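Local coordinates for hypothetical protein XCC2953 (Xanthomonas campestris pv. campestris, PDB 2OZH) that is a putative acetyltransferase of the GNAT family, probably transferring an acyl group from a coenzyme A thioester to an acceptor that remains unidentified, at residues Leu14-Ile19 and Arg40-Ser45; Ala93-Pro98 and Ala118-Thr123. All blocks are in the same frame, centred on the assembly; numbering follows the deposited sequence. Where two conformers were deposited one is given.

Contact 1 of 2, residues Leu14-Ile19 and Arg40-Ser45; sequences LDIGLI and RAIDHS. With EDO (1,2-ethanediol), chain G.
I16, in the first turn of helix 16-26, faces I42, near the end of helix 35-43, with their CA atoms 8.7 Å apart. These helices form the helical connection between strands 6-8 and 46-52 of the GNAT fold. The contact is wholly apolar, and I42 supplies its side of it alone, meeting three residues of 14-19 tip to tip. The CG1 arm of I42 is stretched out (chi2 171°), which carries CD1 out to two methyls, I16 CD1 at 3.6 Å and I19 CD1 at 3.9 Å. Its other branch, CG2, lies anti to the backbone N and takes L14 CD1 at 3.7 Å. C47 of strand 46-52 touches L14, in the loop before the helix, and I42, so this side rests on the sheet.

D15 takes no part in the apolar cluster but fixes the start of its helix as the N-cap. Its OD1 accepts from L18 N over 3.0 Å in a nearly straight bond (168°), the donor arriving from above the carboxylate plane, while D15 N is bonded to the Q56 side chain. Beyond I42 the chain leaves the helix at H44, whose ring packs edge-to-face with Y66 of the second subunit and makes a weak bond through NE2 to O2 of an ethanediol, probably a crystallisation additive. S45 OG turns back to A41 O at 2.7 Å and is also bonded to R61 NH1. A41 O is gripped twice: S45 OG and H44 N, the latter at 3.1 Å, reach it from opposite faces of its carbonyl plane.

Contact 2 of 2, residues Ala93-Pro98 and Ala118-Thr123; sequences AVMAHP and ARYGFT
M95, a selenomethionine near the end of helix 86-96, reaches Y120 and F122 with its side chain alone; the nearest CA atoms, those of M95 and Y120, are 8.0 Å apart. CB leaves the helix toward 118-123 without itself making a contact there. CG, the next atom, lies 4.3 Å from Y120 CD1 and meets the ring obliquely; Y120 is modelled in two conformers, of which one is described. The chain then bends (chi2 -69°), bringing SE to 4.0 Å from the backbone oxygen Y120 O. A second bend (chi3 95°) swings CE toward the other ring, and the methyl ends 4.3 Å from F122 CE1, again oblique to the plane.

The turn that receives this side chain is the Schellman motif closing helix 114-118. G121 stands at its C-prime position with positive phi (94°), and G121 N bonds to A118 O at 3.1 Å. In the GNAT fold, helix 86-96 follows strand 69-77, which pairs in parallel with strand 105-109, and the latter strand precedes helix 114-118 in the sequence. F106 and L108 of strand 105-109 pack against M95 and F122 respectively, so the contact lies against the sheet. Y120 CB sits in the plane of the F122 ring, at its edge. Across the subunit boundary, R134 of the second subunit packs on both M95 and F122, and its NH1 donates to Y120 O, the same oxygen that SE approaches.

Overall arrangement
Contacts 1 and 2 lie on opposite sides of the chain's centre, their own centres about 22 Å apart and their nearest atoms about 9 Å apart. They share no helix: contact 1 pairs the two helices that precede strand 46-52, contact 2 joins helix 86-96 to the turn after helix 114-118. Each is partly buried, between core and surface. Contact 1 uses branched aliphatic tips only, whereas contact 2 sets a selenoether chain bent at two torsions against aromatic rings and a carbonyl. Both adjoin the second subunit: an aromatic ring beside contact 1 packs there, while contact 2 bonds to it through backbone and hydroxyl oxygens.

Contact 1 of 2, residues Leu14-Ile19 and Arg40-Ser45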
ATOM      1  N   LEU A  14       6.255   9.036  18.641  1.00 10.56           N
ATOM      2  CA  LEU A  14       5.482   9.990  17.837  1.00 10.58           C
ATOM      3  C   LEU A  14       4.579  10.853  18.701  1.00 10.68           C
ATOM      4  O   LEU A  14       4.000  10.374  19.692  1.00 11.24           O
ATOM      5  CB  LEU A  14       4.637   9.247  16.809  1.00 10.60           C
ATOM      6  CG  LEU A  14       5.401   8.459  15.741  1.00 12.18           C
ATOM      7  CD1 LEU A  14       4.421   7.613  14.950  1.00 10.88           C
ATOM      8  CD2 LEU A  14       6.195   9.376  14.825  1.00 10.90           C
ATOM      9  N   ASP A  15       4.408  12.095  18.278  1.00 10.22           N
ATOM     10  CA  ASP A  15       3.470  13.031  18.895  1.00  9.81           C
ATOM     11  C   ASP A  15       2.194  12.940  18.067  1.00 10.13           C
ATOM     12  O   ASP A  15       2.039  13.609  17.052  1.00 10.37           O
ATOM     13  CB  ASP A  15       4.081  14.428  18.905  1.00  9.75           C
ATOM     14  CG  ASP A  15       3.212  15.475  19.598  1.00 10.20           C
ATOM     15  OD1 ASP A  15       1.989  15.235  19.728  1.00 11.15           O
ATOM     16  OD2 ASP A  15       3.777  16.540  19.954  1.00 11.32           O
ATOM     17  N   ILE A  16       1.282  12.058  18.469  1.00 10.51           N
ATOM     18  CA  ILE A  16       0.098  11.763  17.687  1.00 10.45           C
ATOM     19  C   ILE A  16      -0.764  13.001  17.548  1.00 10.75           C
ATOM     20  O   ILE A  16      -1.325  13.237  16.476  1.00 11.29           O
ATOM     21  CB  ILE A  16      -0.705  10.575  18.306  1.00 12.14           C
ATOM     22  CG1 ILE A  16       0.175   9.326  18.478  1.00 14.07           C
ATOM     23  CG2 ILE A  16      -1.936  10.286  17.480  1.00 14.71           C
ATOM     24  CD1 ILE A  16       0.695   8.716  17.209  1.00 14.88           C
ATOM     25  N   GLY A  17      -0.889  13.797  18.604  1.00 11.03           N
ATOM     26  CA  GLY A  17      -1.711  15.000  18.514  1.00 10.30           C
ATOM     27  C   GLY A  17      -1.163  15.971  17.509  1.00 11.44           C
ATOM     28  O   GLY A  17      -1.918  16.596  16.753  1.00 11.58           O
ATOM     29  N   LEU A  18       0.153  16.169  17.508  1.00 10.42           N
ATOM     30  CA  LEU A  18       0.760  17.034  16.494  1.00  9.70           C
ATOM     31  C   LEU A  18       0.485  16.524  15.085  1.00  9.61           C
ATOM     32  O   LEU A  18       0.194  17.313  14.169  1.00 10.63           O
ATOM     33  CB  LEU A  18       2.280  17.119  16.717  1.00 10.43           C
ATOM     34  CG  LEU A  18       3.070  17.853  15.633  1.00 13.19           C
ATOM     35  CD1 LEU A  18       2.876  19.325  15.672  1.00 14.74           C
ATOM     36  CD2 LEU A  18       4.544  17.478  15.689  1.00 17.47           C
ATOM     37  N   ILE A  19       0.639  15.221  14.870  1.00 10.08           N
ATOM     38  CA  ILE A  19       0.436  14.661  13.567  1.00 10.31           C
ATOM     39  C   ILE A  19      -1.020  14.844  13.163  1.00 10.13           C
ATOM     40  O   ILE A  19      -1.321  15.188  12.029  1.00 10.91           O
ATOM     41  CB  ILE A  19       0.848  13.167  13.549  1.00 10.71           C
ATOM     42  CG1 ILE A  19       2.342  13.010  13.775  1.00 10.46           C
ATOM     43  CG2 ILE A  19       0.413  12.500  12.248  1.00 10.96           C
ATOM     44  CD1 ILE A  19       2.699  11.596  14.196  1.00 12.07           C
ATOM     45  N   ARG A  40      -5.066   4.636  14.112  1.00 11.24           N
ATOM     46  CA  ARG A  40      -5.114   3.325  13.469  1.00 10.84           C
ATOM     47  C   ARG A  40      -4.118   3.233  12.313  1.00 11.65           C
ATOM     48  O   ARG A  40      -3.404   2.234  12.154  1.00 12.24           O
ATOM     49  CB  ARG A  40      -6.532   3.038  12.997  1.00 12.30           C
ATOM     50  CG  ARG A  40      -6.720   1.656  12.395  1.00 13.46           C
ATOM     51  CD  ARG A  40      -8.195   1.296  12.198  1.00 17.93           C
ATOM     52  NE  ARG A  40      -8.890   1.405  13.478  1.00 24.04           N
ATOM     53  CZ  ARG A  40      -9.884   2.250  13.774  1.00 25.12           C
ATOM     54  NH1 ARG A  40     -10.426   3.047  12.869  1.00 27.18           N
ATOM     55  NH2 ARG A  40     -10.374   2.259  15.017  1.00 33.24           N
ATOM     56  N   ALA A  41      -4.061   4.277  11.508  1.00 11.01           N
ATOM     57  CA  ALA A  41      -3.140   4.297  10.389  1.00 11.04           C
ATOM     58  C   ALA A  41      -1.722   4.110  10.870  1.00 11.01           C
ATOM     59  O   ALA A  41      -0.956   3.310  10.324  1.00 11.90           O
ATOM     60  CB  ALA A  41      -3.259   5.629   9.636  1.00 12.51           C
ATOM     61  N   ILE A  42      -1.321   4.866  11.893  1.00 10.96           N
ATOM     62  CA  ILE A  42       0.022   4.781  12.433  1.00 10.62           C
ATOM     63  C   ILE A  42       0.318   3.389  12.972  1.00 10.89           C
ATOM     64  O   ILE A  42       1.406   2.848  12.737  1.00 11.64           O
ATOM     65  CB  ILE A  42       0.202   5.913  13.489  1.00 12.03           C
ATOM     66  CG1 ILE A  42       0.392   7.248  12.757  1.00 12.37           C
ATOM     67  CG2 ILE A  42       1.343   5.618  14.449  1.00 11.83           C
ATOM     68  CD1 ILE A  42       0.356   8.475  13.650  1.00 14.03           C
ATOM     69  N   ASP A  43      -0.669   2.811  13.666  1.00 10.93           N
ATOM     70  CA  ASP A  43      -0.495   1.495  14.266  1.00 10.80           C
ATOM     71  C   ASP A  43      -0.191   0.434  13.210  1.00 10.88           C
ATOM     72  O   ASP A  43       0.492  -0.557  13.497  1.00 14.05           O
ATOM     73  CB  ASP A  43      -1.735   1.085  15.026  1.00 12.22           C
ATOM     74  CG  ASP A  43      -1.959   1.867  16.312  1.00 15.98           C
ATOM     75  OD1 ASP A  43      -1.068   2.565  16.789  1.00 16.51           O
ATOM     76  OD2 ASP A  43      -3.082   1.718  16.853  1.00 17.42           O
ATOM     77  N   HIS A  44      -0.625   0.654  11.978  1.00 11.00           N
ATOM     78  CA  HIS A  44      -0.467  -0.342  10.904  1.00 11.15           C
ATOM     79  C   HIS A  44       0.460   0.086   9.794  1.00 11.94           C
ATOM     80  O   HIS A  44       0.441  -0.466   8.690  1.00 12.98           O
ATOM     81  CB  HIS A  44      -1.845  -0.727  10.362  1.00 10.75           C
ATOM     82  CG  HIS A  44      -2.684  -1.393  11.377  1.00 11.29           C
ATOM     83  ND1 HIS A  44      -2.502  -2.711  11.725  1.00 14.74           N
ATOM     84  CD2 HIS A  44      -3.670  -0.903  12.170  1.00 13.12           C
ATOM     85  CE1 HIS A  44      -3.371  -3.010  12.677  1.00 16.45           C
ATOM     86  NE2 HIS A  44      -4.079  -1.937  12.973  1.00 17.57           N
ATOM     87  N   SER A  45       1.316   1.052  10.083  1.00 11.73           N
ATOM     88  CA  SER A  45       2.287   1.559   9.146  1.00 11.01           C
ATOM     89  C   SER A  45       3.670   1.560   9.733  1.00 11.79           C
ATOM     90  O   SER A  45       3.836   1.504  10.956  1.00 12.80           O
ATOM     91  CB  SER A  45       1.955   3.021   8.782  1.00 12.94           C
ATOM     92  OG  SER A  45       0.656   3.119   8.219  1.00 12.86           O
TER
HETATM   93  C1  EDO G 303      -7.398  -4.444  12.942  1.00 45.88           C
HETATM   94  O1  EDO G 303      -6.135  -4.961  12.511  1.00 51.60           O
HETATM   95  C2  EDO G 303      -7.594  -3.069  12.322  1.00 41.69           C
HETATM   96  O2  EDO G 303      -7.403  -2.058  13.311  1.00 45.94           O

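Contact 2 of 2, residues Ala93-Pro98 and Ala118-Thr123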
ATOM      1  N   ALA A  93      16.259   7.764   5.353  1.00 11.22           N
ATOM      2  CA  ALA A  93      15.963   6.661   6.225  1.00 10.99           C
ATOM      3  C   ALA A  93      14.955   5.713   5.578  1.00 11.41           C
ATOM      4  O   ALA A  93      15.059   4.495   5.731  1.00 12.19           O
ATOM      5  CB  ALA A  93      15.402   7.179   7.532  1.00 12.76           C
ATOM      6  N   VAL A  94      13.967   6.260   4.879  1.00 11.40           N
ATOM      7  CA  VAL A  94      13.029   5.409   4.122  1.00 11.48           C
ATOM      8  C   VAL A  94      13.746   4.570   3.088  1.00 12.00           C
ATOM      9  O   VAL A  94      13.525   3.348   2.978  1.00 13.11           O
ATOM     10  CB  VAL A  94      11.919   6.251   3.454  1.00 12.61           C
ATOM     11  CG1 VAL A  94      11.034   5.434   2.531  1.00 12.88           C
ATOM     12  CG2 VAL A  94      11.058   6.970   4.505  1.00 13.81           C
HETATM   13  N   MSE A  95      14.610   5.216   2.314  1.00 12.76           N
HETATM   14  CA  MSE A  95      15.284   4.509   1.230  1.00 13.41           C
HETATM   15  C   MSE A  95      16.247   3.467   1.758  1.00 14.84           C
HETATM   16  O   MSE A  95      16.520   2.457   1.054  1.00 16.35           O
HETATM   17  CB  MSE A  95      16.033   5.490   0.334  1.00 15.89           C
HETATM   18  CG  MSE A  95      15.186   6.422  -0.459  1.00 13.59           C
HETATM   19 SE   MSE A  95      14.152   5.565  -1.902  0.75 28.80          SE
HETATM   20  CE  MSE A  95      12.655   5.408  -0.839  1.00 11.87           C
ATOM     21  N   ALA A  96      16.787   3.677   2.955  1.00 13.02           N
ATOM     22  CA  ALA A  96      17.751   2.756   3.555  1.00 13.03           C
ATOM     23  C   ALA A  96      17.140   1.730   4.482  1.00 13.37           C
ATOM     24  O   ALA A  96      17.855   0.878   5.014  1.00 13.83           O
ATOM     25  CB  ALA A  96      18.866   3.536   4.324  1.00 14.38           C
ATOM     26  N   HIS A  97      15.823   1.810   4.742  1.00 12.84           N
ATOM     27  CA  HIS A  97      15.282   0.974   5.799  1.00 12.00           C
ATOM     28  C   HIS A  97      15.383  -0.516   5.465  1.00 13.85           C
ATOM     29  O   HIS A  97      15.040  -0.910   4.369  1.00 13.24           O
ATOM     30  CB  HIS A  97      13.811   1.332   6.058  1.00 11.44           C
ATOM     31  CG  HIS A  97      13.299   0.741   7.325  1.00 12.69           C
ATOM     32  ND1 HIS A  97      12.895  -0.579   7.411  1.00 13.03           N
ATOM     33  CD2 HIS A  97      13.208   1.255   8.574  1.00 13.38           C
ATOM     34  CE1 HIS A  97      12.566  -0.843   8.664  1.00 13.72           C
ATOM     35  NE2 HIS A  97      12.736   0.258   9.390  1.00 14.46           N
ATOM     36  N   PRO A  98      15.824  -1.351   6.413  1.00 12.56           N
ATOM     37  CA  PRO A  98      16.060  -2.735   6.036  1.00 13.88           C
ATOM     38  C   PRO A  98      14.826  -3.506   5.597  1.00 15.83           C
ATOM     39  O   PRO A  98      14.963  -4.537   4.929  1.00 17.01           O
ATOM     40  CB  PRO A  98      16.659  -3.354   7.310  1.00 15.97           C
ATOM     41  CG  PRO A  98      16.490  -2.399   8.372  1.00 23.70           C
ATOM     42  CD  PRO A  98      16.231  -1.054   7.794  1.00 14.92           C
ATOM     43  N   ALA A 118      11.772  12.750  -7.649  1.00 17.82           N
ATOM     44  CA  ALA A 118      12.579  12.285  -8.758  1.00 18.23           C
ATOM     45  C   ALA A 118      14.024  12.101  -8.329  1.00 18.18           C
ATOM     46  O   ALA A 118      14.707  11.227  -8.843  1.00 16.91           O
ATOM     47  CB  ALA A 118      12.477  13.244  -9.965  1.00 19.31           C
ATOM     48  N   ARG A 119      14.464  12.868  -7.336  1.00 19.29           N
ATOM     49  CA  ARG A 119      15.847  12.737  -6.888  0.50 20.57           C
ATOM     50  C   ARG A 119      16.070  11.437  -6.117  1.00 19.19           C
ATOM     51  O   ARG A 119      17.220  11.016  -5.946  1.00 20.62           O
ATOM     52  CB  ARG A 119      16.298  13.966  -6.089  0.50 20.24           C
ATOM     53  CG  ARG A 119      16.464  15.215  -6.965  0.50 22.19           C
ATOM     54  CD  ARG A 119      16.841  16.460  -6.147  0.50 24.68           C
ATOM     55  NE  ARG A 119      16.532  17.699  -6.871  0.50 25.98           N
ATOM     56  CZ  ARG A 119      17.346  18.326  -7.715  0.50 28.06           C
ATOM     57  NH1 ARG A 119      18.574  17.861  -7.972  0.50 23.80           N
ATOM     58  NH2 ARG A 119      16.925  19.443  -8.304  0.50 27.72           N
ATOM     59  N   TYR A 120      14.979  10.786  -5.683  1.00 17.05           N
ATOM     60  CA  TYR A 120      15.039   9.507  -5.009  0.50 16.50           C
ATOM     61  C   TYR A 120      14.707   8.343  -5.951  1.00 16.00           C
ATOM     62  O   TYR A 120      14.482   7.229  -5.498  1.00 16.32           O
ATOM     63  CB  TYR A 120      14.078   9.526  -3.818  0.50 15.72           C
ATOM     64  CG  TYR A 120      14.401  10.622  -2.811  0.50 12.51           C
ATOM     65  CD1 TYR A 120      15.415  10.452  -1.880  0.50 12.44           C
ATOM     66  CD2 TYR A 120      13.698  11.827  -2.802  0.50 15.49           C
ATOM     67  CE1 TYR A 120      15.723  11.447  -0.968  0.50 12.35           C
ATOM     68  CE2 TYR A 120      14.005  12.832  -1.882  0.50 13.06           C
ATOM     69  CZ  TYR A 120      15.010  12.630  -0.973  0.50 13.51           C
ATOM     70  OH  TYR A 120      15.307  13.609  -0.048  0.50 17.28           O
ATOM     71  N   GLY A 121      14.662   8.604  -7.257  1.00 15.11           N
ATOM     72  CA  GLY A 121      14.440   7.542  -8.220  1.00 15.12           C
ATOM     73  C   GLY A 121      12.993   7.315  -8.639  1.00 15.03           C
ATOM     74  O   GLY A 121      12.716   6.465  -9.481  1.00 14.61           O
ATOM     75  N   PHE A 122      12.062   8.081  -8.092  1.00 13.13           N
ATOM     76  CA  PHE A 122      10.667   7.958  -8.482  1.00 13.23           C
ATOM     77  C   PHE A 122      10.482   8.549  -9.876  1.00 14.30           C
ATOM     78  O   PHE A 122      11.101   9.563 -10.235  1.00 15.33           O
ATOM     79  CB  PHE A 122       9.754   8.635  -7.461  1.00 14.44           C
ATOM     80  CG  PHE A 122       9.659   7.908  -6.155  1.00 13.12           C
ATOM     81  CD1 PHE A 122      10.583   8.108  -5.135  1.00 14.26           C
ATOM     82  CD2 PHE A 122       8.619   7.021  -5.920  1.00 12.77           C
ATOM     83  CE1 PHE A 122      10.490   7.417  -3.957  1.00 14.91           C
ATOM     84  CE2 PHE A 122       8.521   6.335  -4.724  1.00 14.32           C
ATOM     85  CZ  PHE A 122       9.447   6.533  -3.749  1.00 13.42           C
ATOM     86  N   THR A 123       9.612   7.923 -10.655  1.00 12.54           N
ATOM     87  CA  THR A 123       9.312   8.333 -12.017  1.00 12.69           C
ATOM     88  C   THR A 123       7.802   8.405 -12.213  1.00 12.85           C
ATOM     89  O   THR A 123       7.050   7.786 -11.465  1.00 11.63           O
ATOM     90  CB  THR A 123       9.874   7.312 -13.056  1.00 13.68           C
ATOM     91  OG1 THR A 123       9.204   6.048 -12.902  1.00 13.24           O
ATOM     92  CG2 THR A 123      11.358   7.121 -12.881  1.00 15.38           C
TER